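Local coordinates for protein 33 kDa chaperonin (Thermotoga maritima, PDB 1VQ0) that probably acts as a redox-regulated chaperone that keeps thermally unfolding and oxidatively damaged proteins from aggregating irreversibly, at residues Ile14-Met19 with Phe233-Glu238; Arg25-Arg30 with Ala59-Pro64; Glu70-Asp75 with Leu125-Asp130; Ile162-Ser167 with Ala184-Asp189; Val177-Gly182 with Pro208-Leu213. One frame throughout, in Å; residues are numbered along the deposited sequence.

Interaction 1: Ile14-Met19 with Phe233-Glu238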
# COMPACT_ATOMS: atom_id res chain seq x y z
N ILE A 14 -6.95 -27.73 5.19
CA ILE A 14 -6.01 -26.97 6.01
C ILE A 14 -6.14 -27.39 7.48
O ILE A 14 -7.26 -27.67 7.97
CB ILE A 14 -6.19 -25.41 5.80
CG1 ILE A 14 -5.04 -24.63 6.44
CG2 ILE A 14 -7.52 -24.92 6.35
CD1 ILE A 14 -4.84 -23.21 5.93
N TYR A 15 -4.99 -27.44 8.16
CA TYR A 15 -4.92 -27.71 9.62
C TYR A 15 -4.28 -26.52 10.31
O TYR A 15 -3.30 -26.00 9.82
CB TYR A 15 -4.07 -28.95 9.93
CG TYR A 15 -4.38 -30.17 9.10
CD1 TYR A 15 -4.10 -30.19 7.73
CD2 TYR A 15 -4.92 -31.29 9.69
CE1 TYR A 15 -4.36 -31.32 6.95
CE2 TYR A 15 -5.18 -32.45 8.92
CZ TYR A 15 -4.89 -32.44 7.55
OH TYR A 15 -5.15 -33.55 6.78
N TYR A 16 -4.79 -26.13 11.48
CA TYR A 16 -4.25 -24.94 12.12
C TYR A 16 -4.45 -24.89 13.64
O TYR A 16 -5.32 -25.55 14.23
CB TYR A 16 -4.76 -23.66 11.42
CG TYR A 16 -6.27 -23.52 11.49
CD1 TYR A 16 -7.08 -24.08 10.51
CD2 TYR A 16 -6.88 -22.86 12.57
CE1 TYR A 16 -8.48 -23.96 10.58
CE2 TYR A 16 -8.25 -22.71 12.62
CZ TYR A 16 -9.05 -23.28 11.62
OH TYR A 16 -10.40 -23.17 11.70
N GLY A 17 -3.59 -24.09 14.29
CA GLY A 17 -3.53 -24.02 15.76
C GLY A 17 -2.41 -23.08 16.14
O GLY A 17 -1.89 -22.33 15.30
N THR A 18 -2.07 -23.12 17.42
CA THR A 18 -1.03 -22.32 18.03
C THR A 18 -0.17 -23.19 18.92
O THR A 18 -0.63 -24.28 19.38
CB THR A 18 -1.61 -21.22 18.93
OG1 THR A 18 -2.34 -21.82 20.02
CG2 THR A 18 -2.62 -20.30 18.12
N MET A 19 1.04 -22.68 19.18
CA MET A 19 1.98 -23.31 20.10
C MET A 19 2.55 -22.30 21.06
O MET A 19 2.56 -21.07 20.78
CB MET A 19 3.12 -23.99 19.34
CG MET A 19 2.78 -25.31 18.64
SD MET A 19 2.56 -26.71 19.73
CE MET A 19 0.96 -26.70 19.71
N PHE A 233 -3.93 -28.93 20.32
CA PHE A 233 -5.21 -28.74 19.64
C PHE A 233 -4.99 -28.21 18.23
O PHE A 233 -4.22 -27.28 18.01
CB PHE A 233 -6.12 -27.79 20.41
CG PHE A 233 -7.56 -27.73 19.89
CD1 PHE A 233 -8.43 -28.79 20.07
CD2 PHE A 233 -8.04 -26.58 19.27
CE1 PHE A 233 -9.75 -28.71 19.60
CE2 PHE A 233 -9.35 -26.49 18.81
CZ PHE A 233 -10.20 -27.54 18.96
N VAL A 234 -5.67 -28.86 17.29
CA VAL A 234 -5.65 -28.53 15.88
C VAL A 234 -7.06 -28.47 15.32
O VAL A 234 -7.88 -29.37 15.54
CB VAL A 234 -4.86 -29.58 15.05
CG1 VAL A 234 -4.94 -29.26 13.54
CG2 VAL A 234 -3.40 -29.56 15.45
N GLU A 235 -7.33 -27.41 14.56
CA GLU A 235 -8.56 -27.27 13.78
C GLU A 235 -8.29 -27.51 12.27
O GLU A 235 -7.19 -27.32 11.77
CB GLU A 235 -9.16 -25.88 14.00
CG GLU A 235 -9.90 -25.79 15.31
CD GLU A 235 -10.33 -24.38 15.70
OE1 GLU A 235 -9.46 -23.52 16.06
OE2 GLU A 235 -11.56 -24.17 15.70
N THR A 236 -9.32 -27.96 11.58
CA THR A 236 -9.28 -28.24 10.14
C THR A 236 -10.37 -27.53 9.36
O THR A 236 -11.43 -27.22 9.86
CB THR A 236 -9.43 -29.76 9.87
OG1 THR A 236 -10.71 -30.19 10.31
CG2 THR A 236 -8.47 -30.58 10.68
N ALA A 237 -10.10 -27.24 8.10
CA ALA A 237 -11.17 -26.78 7.24
C ALA A 237 -10.90 -27.21 5.80
O ALA A 237 -9.79 -27.50 5.41
CB ALA A 237 -11.29 -25.29 7.31
N GLU A 238 -11.94 -27.18 5.00
CA GLU A 238 -11.85 -27.52 3.58
C GLU A 238 -11.59 -26.27 2.78
O GLU A 238 -12.30 -25.27 2.92
CB GLU A 238 -13.17 -28.13 3.16
CG GLU A 238 -13.22 -28.86 1.85
CD GLU A 238 -14.57 -29.58 1.65
OE1 GLU A 238 -15.23 -29.93 2.67
OE2 GLU A 238 -14.97 -29.78 0.45
O HOH W 1 -6.86 -23.88 16.13
O HOH W 2 -4.16 -24.62 18.95
O HOH W 3 -1.81 -27.02 18.36

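Interaction 2: Arg25-Arg30 with Ala59-Pro64. With EDO (1,2-ethanediol), chain F.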
# COMPACT_ATOMS: atom_id res chain seq x y z
N ARG A 25 1.53 -19.23 15.94
CA ARG A 25 0.42 -19.81 15.20
C ARG A 25 0.97 -20.55 13.98
O ARG A 25 2.02 -20.22 13.46
CB ARG A 25 -0.64 -18.74 14.81
CG ARG A 25 -0.25 -17.77 13.71
CD ARG A 25 -1.24 -16.61 13.55
NE ARG A 25 -0.90 -15.74 12.43
CZ ARG A 25 -1.49 -14.58 12.15
NH1 ARG A 25 -2.41 -14.04 12.94
NH2 ARG A 25 -1.16 -13.94 11.06
N PHE A 26 0.27 -21.62 13.59
CA PHE A 26 0.68 -22.39 12.43
C PHE A 26 -0.54 -22.79 11.61
O PHE A 26 -1.66 -22.92 12.16
CB PHE A 26 1.46 -23.67 12.83
CG PHE A 26 0.64 -24.66 13.61
CD1 PHE A 26 -0.23 -25.52 12.96
CD2 PHE A 26 0.73 -24.69 14.99
CE1 PHE A 26 -1.02 -26.38 13.68
CE2 PHE A 26 -0.06 -25.54 15.72
CZ PHE A 26 -0.94 -26.39 15.05
N SER A 27 -0.26 -23.12 10.35
CA SER A 27 -1.17 -23.39 9.24
C SER A 27 -0.42 -24.42 8.41
O SER A 27 0.77 -24.21 8.15
CB SER A 27 -1.24 -22.11 8.35
OG SER A 27 -2.48 -22.01 7.80
N ILE A 28 -1.08 -25.48 7.96
CA ILE A 28 -0.49 -26.41 6.98
C ILE A 28 -1.61 -26.94 6.08
O ILE A 28 -2.73 -27.23 6.53
CB ILE A 28 0.28 -27.58 7.68
CG1 ILE A 28 0.99 -28.48 6.67
CG2 ILE A 28 -0.69 -28.45 8.51
CD1 ILE A 28 2.13 -29.32 7.28
N VAL A 29 -1.34 -27.01 4.80
CA VAL A 29 -2.42 -27.18 3.80
C VAL A 29 -1.97 -28.19 2.76
O VAL A 29 -0.81 -28.21 2.37
CB VAL A 29 -2.89 -25.82 3.18
CG1 VAL A 29 -1.88 -25.24 2.17
CG2 VAL A 29 -4.27 -25.97 2.53
N ARG A 30 -2.88 -29.07 2.40
CA ARG A 30 -2.73 -29.92 1.24
C ARG A 30 -3.90 -29.60 0.31
O ARG A 30 -5.07 -29.81 0.65
CB ARG A 30 -2.83 -31.39 1.64
CG ARG A 30 -1.64 -31.91 2.42
CD ARG A 30 -0.59 -32.59 1.58
NE ARG A 30 -0.69 -34.04 1.67
CZ ARG A 30 -0.33 -34.91 0.74
NH1 ARG A 30 0.15 -34.51 -0.44
NH2 ARG A 30 -0.52 -36.22 0.97
N ALA A 59 -2.15 -17.62 -0.10
CA ALA A 59 -3.48 -17.14 0.28
C ALA A 59 -4.28 -18.11 1.23
O ALA A 59 -4.88 -17.68 2.23
CB ALA A 59 -4.28 -16.78 -0.97
N ALA A 60 -4.27 -19.40 0.91
CA ALA A 60 -4.92 -20.41 1.72
C ALA A 60 -4.37 -20.50 3.12
O ALA A 60 -5.11 -20.67 4.06
CB ALA A 60 -4.81 -21.75 1.10
N LEU A 61 -3.05 -20.40 3.23
CA LEU A 61 -2.40 -20.56 4.53
C LEU A 61 -2.80 -19.51 5.56
O LEU A 61 -2.73 -19.78 6.78
CB LEU A 61 -0.87 -20.61 4.37
CG LEU A 61 -0.34 -21.94 3.81
CD1 LEU A 61 1.11 -21.80 3.45
CD2 LEU A 61 -0.48 -23.12 4.73
N VAL A 62 -3.22 -18.32 5.10
CA VAL A 62 -3.58 -17.21 6.01
C VAL A 62 -5.08 -17.25 6.31
O VAL A 62 -5.51 -16.57 7.22
CB VAL A 62 -3.18 -15.79 5.52
CG1 VAL A 62 -1.64 -15.71 5.24
CG2 VAL A 62 -3.88 -15.47 4.24
N THR A 63 -5.87 -18.08 5.61
CA THR A 63 -7.36 -18.10 5.87
C THR A 63 -7.82 -18.21 7.31
O THR A 63 -8.81 -17.58 7.66
CB THR A 63 -8.13 -19.15 5.08
OG1 THR A 63 -7.49 -20.43 5.17
CG2 THR A 63 -8.14 -18.80 3.55
N PRO A 64 -7.17 -19.03 8.15
CA PRO A 64 -7.67 -19.21 9.56
C PRO A 64 -7.60 -17.95 10.37
O PRO A 64 -8.20 -17.87 11.42
CB PRO A 64 -6.67 -20.20 10.16
CG PRO A 64 -6.04 -20.83 8.98
CD PRO A 64 -5.99 -19.85 7.89
C1 EDO F . -3.58 -11.50 7.32
O1 EDO F . -2.67 -10.54 6.83
C2 EDO F . -3.79 -11.57 8.83
O2 EDO F . -2.58 -11.74 9.61

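Interaction 3: Glu70-Asp75 with Leu125-Asp130. With EDO (1,2-ethanediol), chain F.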
# COMPACT_ATOMS: atom_id res chain seq x y z
N GLU A 70 -13.70 -11.22 5.57
CA GLU A 70 -12.57 -10.65 4.84
C GLU A 70 -12.29 -11.33 3.51
O GLU A 70 -12.36 -12.55 3.41
CB GLU A 70 -11.32 -10.69 5.72
CG GLU A 70 -10.08 -10.11 5.01
CD GLU A 70 -8.90 -9.96 5.96
OE1 GLU A 70 -9.09 -10.19 7.14
OE2 GLU A 70 -7.79 -9.68 5.50
N ARG A 71 -11.99 -10.54 2.49
CA ARG A 71 -11.19 -11.03 1.36
C ARG A 71 -9.76 -10.50 1.45
O ARG A 71 -9.55 -9.30 1.54
CB ARG A 71 -11.77 -10.59 0.01
CG ARG A 71 -13.13 -11.09 -0.26
CD ARG A 71 -13.76 -10.45 -1.45
NE ARG A 71 -15.05 -11.10 -1.71
CZ ARG A 71 -15.78 -10.89 -2.78
NH1 ARG A 71 -15.36 -10.02 -3.70
NH2 ARG A 71 -16.93 -11.54 -2.94
N TRP A 72 -8.80 -11.42 1.36
CA TRP A 72 -7.38 -11.17 1.45
C TRP A 72 -6.79 -11.48 0.11
O TRP A 72 -6.95 -12.59 -0.35
CB TRP A 72 -6.84 -12.09 2.49
CG TRP A 72 -5.47 -11.90 2.92
CD1 TRP A 72 -5.07 -11.23 4.05
CD2 TRP A 72 -4.28 -12.37 2.27
NE1 TRP A 72 -3.69 -11.27 4.14
CE2 TRP A 72 -3.19 -11.96 3.05
CE3 TRP A 72 -4.03 -13.15 1.13
CZ2 TRP A 72 -1.87 -12.31 2.74
CZ3 TRP A 72 -2.75 -13.45 0.80
CH2 TRP A 72 -1.68 -13.07 1.62
N THR A 73 -6.13 -10.50 -0.54
CA THR A 73 -5.60 -10.68 -1.90
C THR A 73 -4.09 -10.45 -1.96
O THR A 73 -3.58 -9.36 -1.59
CB THR A 73 -6.26 -9.72 -2.87
OG1 THR A 73 -7.69 -9.84 -2.82
CG2 THR A 73 -5.87 -10.01 -4.33
N LEU A 74 -3.37 -11.44 -2.49
CA LEU A 74 -1.94 -11.32 -2.84
C LEU A 74 -1.83 -10.95 -4.30
O LEU A 74 -2.27 -11.67 -5.15
CB LEU A 74 -1.26 -12.63 -2.64
CG LEU A 74 0.15 -12.92 -3.06
CD1 LEU A 74 0.96 -11.92 -2.18
CD2 LEU A 74 0.44 -14.34 -2.67
N ASP A 75 -1.23 -9.81 -4.56
CA ASP A 75 -1.01 -9.27 -5.88
C ASP A 75 0.52 -9.00 -6.08
O ASP A 75 1.09 -8.06 -5.54
CB ASP A 75 -1.81 -7.98 -6.02
CG ASP A 75 -1.60 -7.31 -7.32
OD1 ASP A 75 -1.14 -7.97 -8.23
OD2 ASP A 75 -1.88 -6.12 -7.52
N LEU A 125 5.32 -6.93 -4.20
CA LEU A 125 4.24 -7.70 -3.65
C LEU A 125 3.29 -6.79 -2.85
O LEU A 125 3.73 -6.01 -2.06
CB LEU A 125 4.81 -8.81 -2.79
CG LEU A 125 3.86 -9.73 -2.01
CD1 LEU A 125 4.62 -11.00 -1.57
CD2 LEU A 125 3.34 -9.06 -0.81
N ARG A 126 2.01 -6.92 -3.16
CA ARG A 126 0.88 -6.24 -2.53
C ARG A 126 -0.02 -7.22 -1.81
O ARG A 126 -0.27 -8.28 -2.31
CB ARG A 126 0.02 -5.49 -3.57
CG ARG A 126 0.62 -4.25 -3.98
CD ARG A 126 -0.18 -3.35 -4.89
NE ARG A 126 -0.25 -3.95 -6.18
CZ ARG A 126 0.53 -3.71 -7.21
NH1 ARG A 126 1.48 -2.83 -7.17
NH2 ARG A 126 0.30 -4.37 -8.33
N VAL A 127 -0.49 -6.81 -0.63
CA VAL A 127 -1.56 -7.49 0.10
C VAL A 127 -2.69 -6.50 0.36
O VAL A 127 -2.50 -5.43 0.97
CB VAL A 127 -1.06 -8.17 1.36
CG1 VAL A 127 -2.24 -8.76 2.20
CG2 VAL A 127 -0.05 -9.25 0.94
N VAL A 128 -3.86 -6.86 -0.18
CA VAL A 128 -5.13 -6.12 -0.03
C VAL A 128 -5.99 -6.83 1.01
O VAL A 128 -6.26 -8.02 0.90
CB VAL A 128 -5.88 -6.05 -1.34
CG1 VAL A 128 -7.07 -5.18 -1.27
CG2 VAL A 128 -4.92 -5.52 -2.42
N ARG A 129 -6.37 -6.09 2.04
CA ARG A 129 -7.23 -6.60 3.08
C ARG A 129 -8.57 -5.88 3.01
O ARG A 129 -8.72 -4.72 3.33
CB ARG A 129 -6.59 -6.39 4.41
CG ARG A 129 -5.48 -7.38 4.69
CD ARG A 129 -5.96 -8.32 5.81
NE ARG A 129 -5.39 -7.96 7.04
CZ ARG A 129 -5.78 -8.33 8.25
NH1 ARG A 129 -6.83 -9.05 8.57
NH2 ARG A 129 -5.07 -7.89 9.21
N ASP A 130 -9.55 -6.61 2.54
CA ASP A 130 -10.87 -6.05 2.31
C ASP A 130 -11.81 -6.55 3.46
O ASP A 130 -12.28 -7.68 3.47
CB ASP A 130 -11.30 -6.52 0.92
CG ASP A 130 -12.65 -6.06 0.56
OD1 ASP A 130 -13.23 -5.27 1.35
OD2 ASP A 130 -13.20 -6.49 -0.46
C1 EDO F . -3.58 -11.50 7.32
O1 EDO F . -2.67 -10.54 6.83
C2 EDO F . -3.79 -11.57 8.83
O2 EDO F . -2.58 -11.74 9.61

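Interaction 4: Ile162-Ser167 with Ala184-Asp189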
# COMPACT_ATOMS: atom_id res chain seq x y z
N ILE A 162 4.96 -9.49 12.07
CA ILE A 162 4.74 -10.87 12.43
C ILE A 162 5.86 -11.66 11.77
O ILE A 162 5.79 -11.98 10.52
CB ILE A 162 3.35 -11.38 11.95
CG1 ILE A 162 2.27 -10.64 12.68
CG2 ILE A 162 3.24 -12.85 12.21
CD1 ILE A 162 0.86 -10.80 12.12
N PRO A 163 6.91 -11.95 12.54
CA PRO A 163 7.96 -12.80 12.01
C PRO A 163 7.35 -14.12 11.54
O PRO A 163 6.53 -14.74 12.26
CB PRO A 163 8.96 -12.99 13.17
CG PRO A 163 8.52 -12.00 14.30
CD PRO A 163 7.14 -11.53 13.93
N SER A 164 7.77 -14.58 10.38
CA SER A 164 7.10 -15.62 9.66
C SER A 164 8.06 -16.50 8.89
O SER A 164 9.13 -16.06 8.45
CB SER A 164 6.13 -14.98 8.63
OG SER A 164 5.09 -14.16 9.21
N ALA A 165 7.61 -17.74 8.69
CA ALA A 165 8.21 -18.70 7.76
C ALA A 165 7.10 -19.34 6.98
O ALA A 165 6.12 -19.83 7.58
CB ALA A 165 9.00 -19.78 8.51
N PHE A 166 7.22 -19.29 5.67
CA PHE A 166 6.34 -20.02 4.73
C PHE A 166 7.17 -21.02 3.93
O PHE A 166 8.26 -20.71 3.47
CB PHE A 166 5.64 -19.09 3.76
CG PHE A 166 4.52 -18.27 4.34
CD1 PHE A 166 4.78 -17.18 5.17
CD2 PHE A 166 3.22 -18.55 4.00
CE1 PHE A 166 3.74 -16.39 5.67
CE2 PHE A 166 2.19 -17.81 4.52
CZ PHE A 166 2.44 -16.70 5.32
N SER A 167 6.70 -22.25 3.83
CA SER A 167 7.28 -23.21 2.90
C SER A 167 6.21 -23.75 2.01
O SER A 167 5.22 -24.24 2.51
CB SER A 167 7.97 -24.32 3.60
OG SER A 167 8.63 -25.17 2.66
N ALA A 184 2.85 -22.47 7.06
CA ALA A 184 3.20 -21.15 7.59
C ALA A 184 3.36 -21.25 9.10
O ALA A 184 2.51 -21.82 9.80
CB ALA A 184 2.13 -20.07 7.22
N VAL A 185 4.48 -20.72 9.61
CA VAL A 185 4.70 -20.56 11.06
C VAL A 185 5.01 -19.08 11.32
O VAL A 185 5.86 -18.50 10.64
CB VAL A 185 5.83 -21.51 11.60
CG1 VAL A 185 5.98 -21.43 13.12
CG2 VAL A 185 5.54 -22.97 11.26
N GLN A 186 4.28 -18.49 12.29
CA GLN A 186 4.28 -17.05 12.59
C GLN A 186 4.31 -16.75 14.06
O GLN A 186 3.59 -17.36 14.87
CB GLN A 186 3.04 -16.40 11.96
CG GLN A 186 2.97 -16.61 10.44
CD GLN A 186 1.93 -15.74 9.66
OE1 GLN A 186 0.73 -15.95 9.77
NE2 GLN A 186 2.43 -14.82 8.82
N ILE A 187 5.17 -15.81 14.41
CA ILE A 187 5.32 -15.40 15.79
C ILE A 187 4.43 -14.21 16.04
O ILE A 187 4.70 -13.11 15.59
CB ILE A 187 6.78 -15.10 16.14
CG1 ILE A 187 7.58 -16.41 16.04
CG2 ILE A 187 6.84 -14.58 17.52
CD1 ILE A 187 9.14 -16.27 16.14
N ILE A 188 3.32 -14.46 16.72
CA ILE A 188 2.35 -13.40 16.94
C ILE A 188 2.60 -12.70 18.28
O ILE A 188 1.98 -11.68 18.55
CB ILE A 188 0.89 -13.90 16.82
CG1 ILE A 188 0.67 -15.15 17.70
CG2 ILE A 188 0.56 -14.13 15.32
CD1 ILE A 188 -0.81 -15.50 17.97
N ASP A 189 3.51 -13.23 19.08
CA ASP A 189 3.90 -12.59 20.35
C ASP A 189 5.43 -12.70 20.51
O ASP A 189 5.99 -13.70 21.02
CB ASP A 189 3.17 -13.26 21.51
CG ASP A 189 3.47 -12.64 22.85
OD1 ASP A 189 4.41 -11.81 23.04
OD2 ASP A 189 2.76 -12.93 23.80

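Interaction 5: Val177-Gly182 with Pro208-Leu213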
# COMPACT_ATOMS: atom_id res chain seq x y z
N VAL A 177 -1.64 -31.88 -11.46
CA VAL A 177 -1.06 -31.53 -10.20
C VAL A 177 -1.03 -32.73 -9.26
O VAL A 177 -2.07 -33.34 -8.99
CB VAL A 177 -1.77 -30.37 -9.52
CG1 VAL A 177 -0.95 -29.99 -8.24
CG2 VAL A 177 -1.83 -29.18 -10.43
N LYS A 178 0.17 -33.00 -8.76
CA LYS A 178 0.43 -34.11 -7.85
C LYS A 178 0.57 -33.70 -6.38
O LYS A 178 0.14 -34.41 -5.47
CB LYS A 178 1.66 -34.86 -8.32
CG LYS A 178 1.53 -35.42 -9.76
CD LYS A 178 0.25 -36.30 -9.93
CE LYS A 178 0.09 -36.82 -11.35
NZ LYS A 178 1.13 -37.87 -11.67
N ILE A 179 1.15 -32.56 -6.14
CA ILE A 179 1.26 -31.99 -4.80
C ILE A 179 1.13 -30.48 -4.98
O ILE A 179 1.72 -29.94 -5.87
CB ILE A 179 2.67 -32.31 -4.23
CG1 ILE A 179 2.80 -33.81 -4.00
CG2 ILE A 179 2.96 -31.43 -3.02
CD1 ILE A 179 4.06 -34.23 -3.30
N ALA A 180 0.35 -29.86 -4.12
CA ALA A 180 0.20 -28.43 -4.01
C ALA A 180 -0.11 -28.15 -2.52
O ALA A 180 -1.26 -28.22 -2.07
CB ALA A 180 -0.91 -27.96 -4.88
N GLY A 181 0.94 -27.90 -1.75
CA GLY A 181 0.81 -27.74 -0.32
C GLY A 181 1.87 -26.87 0.29
O GLY A 181 2.78 -26.38 -0.38
N GLY A 182 1.70 -26.60 1.58
CA GLY A 182 2.73 -25.89 2.29
C GLY A 182 2.38 -25.59 3.71
O GLY A 182 1.34 -26.02 4.22
N PRO A 208 13.12 -30.92 4.24
CA PRO A 208 13.12 -30.97 2.78
C PRO A 208 12.11 -30.02 2.19
O PRO A 208 11.15 -29.59 2.86
CB PRO A 208 12.73 -32.41 2.46
CG PRO A 208 12.76 -33.19 3.77
CD PRO A 208 12.65 -32.17 4.86
N SER A 209 12.27 -29.71 0.92
CA SER A 209 11.26 -28.90 0.23
C SER A 209 9.90 -29.65 0.25
O SER A 209 9.84 -30.86 0.48
CB SER A 209 11.69 -28.60 -1.22
OG SER A 209 11.49 -29.75 -2.00
N ILE A 210 8.83 -28.92 0.01
CA ILE A 210 7.46 -29.46 0.18
C ILE A 210 7.21 -30.70 -0.72
O ILE A 210 6.68 -31.73 -0.25
CB ILE A 210 6.39 -28.32 -0.05
CG1 ILE A 210 6.36 -27.25 1.09
CG2 ILE A 210 5.02 -28.90 -0.39
CD1 ILE A 210 6.12 -27.70 2.55
N SER A 211 7.61 -30.58 -2.00
CA SER A 211 7.49 -31.63 -3.04
C SER A 211 8.02 -32.96 -2.59
O SER A 211 7.41 -33.99 -2.83
CB SER A 211 8.24 -31.24 -4.33
OG SER A 211 7.85 -29.93 -4.75
N LYS A 212 9.15 -32.90 -1.90
CA LYS A 212 9.71 -34.07 -1.27
C LYS A 212 9.03 -34.42 0.10
O LYS A 212 8.57 -35.55 0.29
CB LYS A 212 11.23 -33.90 -1.15
CG LYS A 212 11.90 -35.13 -0.66
CD LYS A 212 13.40 -34.90 -0.45
CE LYS A 212 14.06 -36.09 0.27
NZ LYS A 212 15.04 -35.57 1.28
N LEU A 213 8.95 -33.44 1.02
CA LEU A 213 8.44 -33.66 2.39
C LEU A 213 6.99 -34.22 2.41
O LEU A 213 6.64 -35.12 3.19
CB LEU A 213 8.53 -32.33 3.18
CG LEU A 213 8.00 -32.26 4.63
CD1 LEU A 213 8.74 -33.27 5.50
CD2 LEU A 213 8.10 -30.88 5.22

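Interaction 1: Ile14-Met19 with Phe233-Glu238
Y16 and E235 face each other as a hydrogen-bonded pair of antiparallel strands in the large mixed beta sheet of the Hsp33 fold. Strand 13-19 and strand 235-241 lie side by side here, far apart in sequence. The Y16 side chain carries much of the contact. Its CG sits between the backbone N and the carbonyl carbon (chi1 62°), which swings the ring back over E235. From CB outward, Y16 CG and CD1 lie near E235 O, with CD1 at 3.5 Å. CE1 stays close to the same carbonyl. On the other rim, CD2 and CE2 meet E235 CB, and CE2 also nears E235 OE1. CZ approaches E235 CB most closely, at 3.5 Å, and OH passes the same carbon. E235 CB thus makes a CH-pi contact over one ring face, off centre. The ring also touches P64 and F93. On the opposite face of the sheet, Y15 CB meets V234 CG1 at 3.7 Å, and T236 CG2 lies near Y15 CD2. I14 and A237 form a second hydrogen-bonded pair, closed from I14 N to A237 O at 2.9 Å. One water donates to both Y16 O and, at 2.6 Å, E235 OE1.

Interaction 2: Arg25-Arg30 with Ala59-Pro64
S27 of strand 24-30 meets L61 at the end of helix 46-62. S27 OG donates to L61 O. The modelled 2.5 Å between these two is shorter than a normal hydrogen bond, so the exact length is doubtful. T63 stays on its own segment, where its OG1 and backbone N both give hydrogen bonds to A60 O. The apolar contacts lie next to the S27 bond. L61 CD2 meets V29 CG1 at 3.6 Å, with the two side chains crossing at a slant, and it also touches the S27 backbone. P64 CG packs 3.9 Å from S27 OG. Beside the contact, R25 turns to a 1,2-ethanediol, probably from the crystallisation liquor. R25 NH2 donates to O2 of the diol at 3.0 Å, in the guanidinium plane. R25 also makes a cation-pi contact with W65 and bonds to Q186. A leucine here would probably leave Q186 OE1 and the diol without this donor and lose the cation-pi contact with W65. The whole is helix-on-sheet packing, with the end of helix 46-62 laid against strand 24-30 in the Hsp33 fold.

Interaction 3: Glu70-Asp75 with Leu125-Asp130
R126 grips one oxygen of D75 with two nitrogens in a side-on salt bridge. Its NE and NH2 both reach D75 OD2, at 3.0 and 2.9 Å, from the same face of the carboxylate and about 50° above its plane. The oxygen lies in the guanidinium plane. The bend at chi3 (-70°) turns the R126 head to this place. D75 OD2 also pairs with R84, and R126 NH2 with E77, so the two charges sit in a wider network. A methionine in its place would probably leave D75 OD2 without two of its donors and E77 without this partner. The two segments are neighbouring antiparallel strands of the main Hsp33 sheet, 71-78 and 123-130. T73 and V128 form one of their hydrogen-bonded pairs. On the other face, V127 CG1 comes to 3.4 Å from W72 CE2, the side chains crossing at an angle. W72 NE1 donates to the O1 of a bound 1,2-ethanediol at 3.0 Å. E70 OE1 takes a salt-bridge bond from R129 NH1, 2.9 Å, on its syn side.

Interaction 4: Ile162-Ser167 with Ala184-Asp189
Q186 lies across from S164, a non-hydrogen-bonded pair, and bonds to its hydroxyl. Q186 NE2 donates to S164 OG at 2.8 Å, with the hydroxyl oxygen close to the amide plane. That hydroxyl donates a hydrogen bond to I162 O at 2.6 Å, from above the carbonyl plane. A short chain of hydrogen bonds therefore runs from the amide through the serine to the backbone. Q186 CB packs against I162 CG2 at 3.6 Å. This branch stands anti to the backbone N of I162, which brings it to Q186 CB and near I187 O. The two segments belong to the beta hairpin of strands 164-173 and 176-187. Strand 164-173 is the outermost on that side of the large sheet within this chain. A165 and V185 form the hydrogen-bonded pair. I187 lies opposite P163 just past the paired residues: I187 N donates to P163 O at 2.8 Å, and P163 CG meets I187 CB at 4.0 Å, the side chains nearly at right angles. Further along, A184 CB sits over one face of the F166 ring, 3.5 Å from CE2. Helix 149-160 touches F166 as well.

Interaction 5: Val177-Gly182 with Pro208-Leu213
I210 fits tightly against G181 and G182, where neither glycine has a side chain. Its CG2 approaches G181 O to 3.4 Å, and its CD1 reaches G182 CA at 3.9 Å. CG1 runs between them, near both glycines. The branches part because CG1 lies anti to the carbonyl carbon of I210 (chi1 -71°), while CG2 stands anti to the backbone N. One branch thus takes the G181 carbonyl and the other the G182 backbone. S167 of the neighbouring strand also touches I210. Helix 210-213 is a short helix resting on strand 176-187 of the large Hsp33 sheet, so this is a helix-on-strand contact made without hydrogen bonds between the two segments. Toward I179 the fit is looser. I179 CG2 and I210 CG2 stand 4.2 Å apart, and their side chains slant past each other. I179 CD1 still comes to 3.4 Å from S211 O, a carbonyl that accepts a hydrogen bond from Q215. K178 and I179 both face L171 as a classic beta bulge. On the outer side of the helix, S209 at the N-cap position and K212 are exposed to solvent, and the CB of K212 points away from the strand.

Overall arrangement
All five contacts reach the same ten-stranded sheet. Interactions 2 and 5 are buried and join a helix to a strand by apolar packing, with one serine hydroxyl bond in interaction 2 and no hydrogen bond in interaction 5. Interaction 1 lies at the surface, and waters bridge its two segments. Interactions 3 and 4 are partly buried strand pairs, the first rich in charge and the second in neutral polar bonds. Strand 24-30 links several of them: it bonds to strand 13-19 of interaction 1 and to strand 176-187, shared by interactions 4 and 5. Interactions 2 and 3 share the bound diol, and W72 packs on V62 and A59.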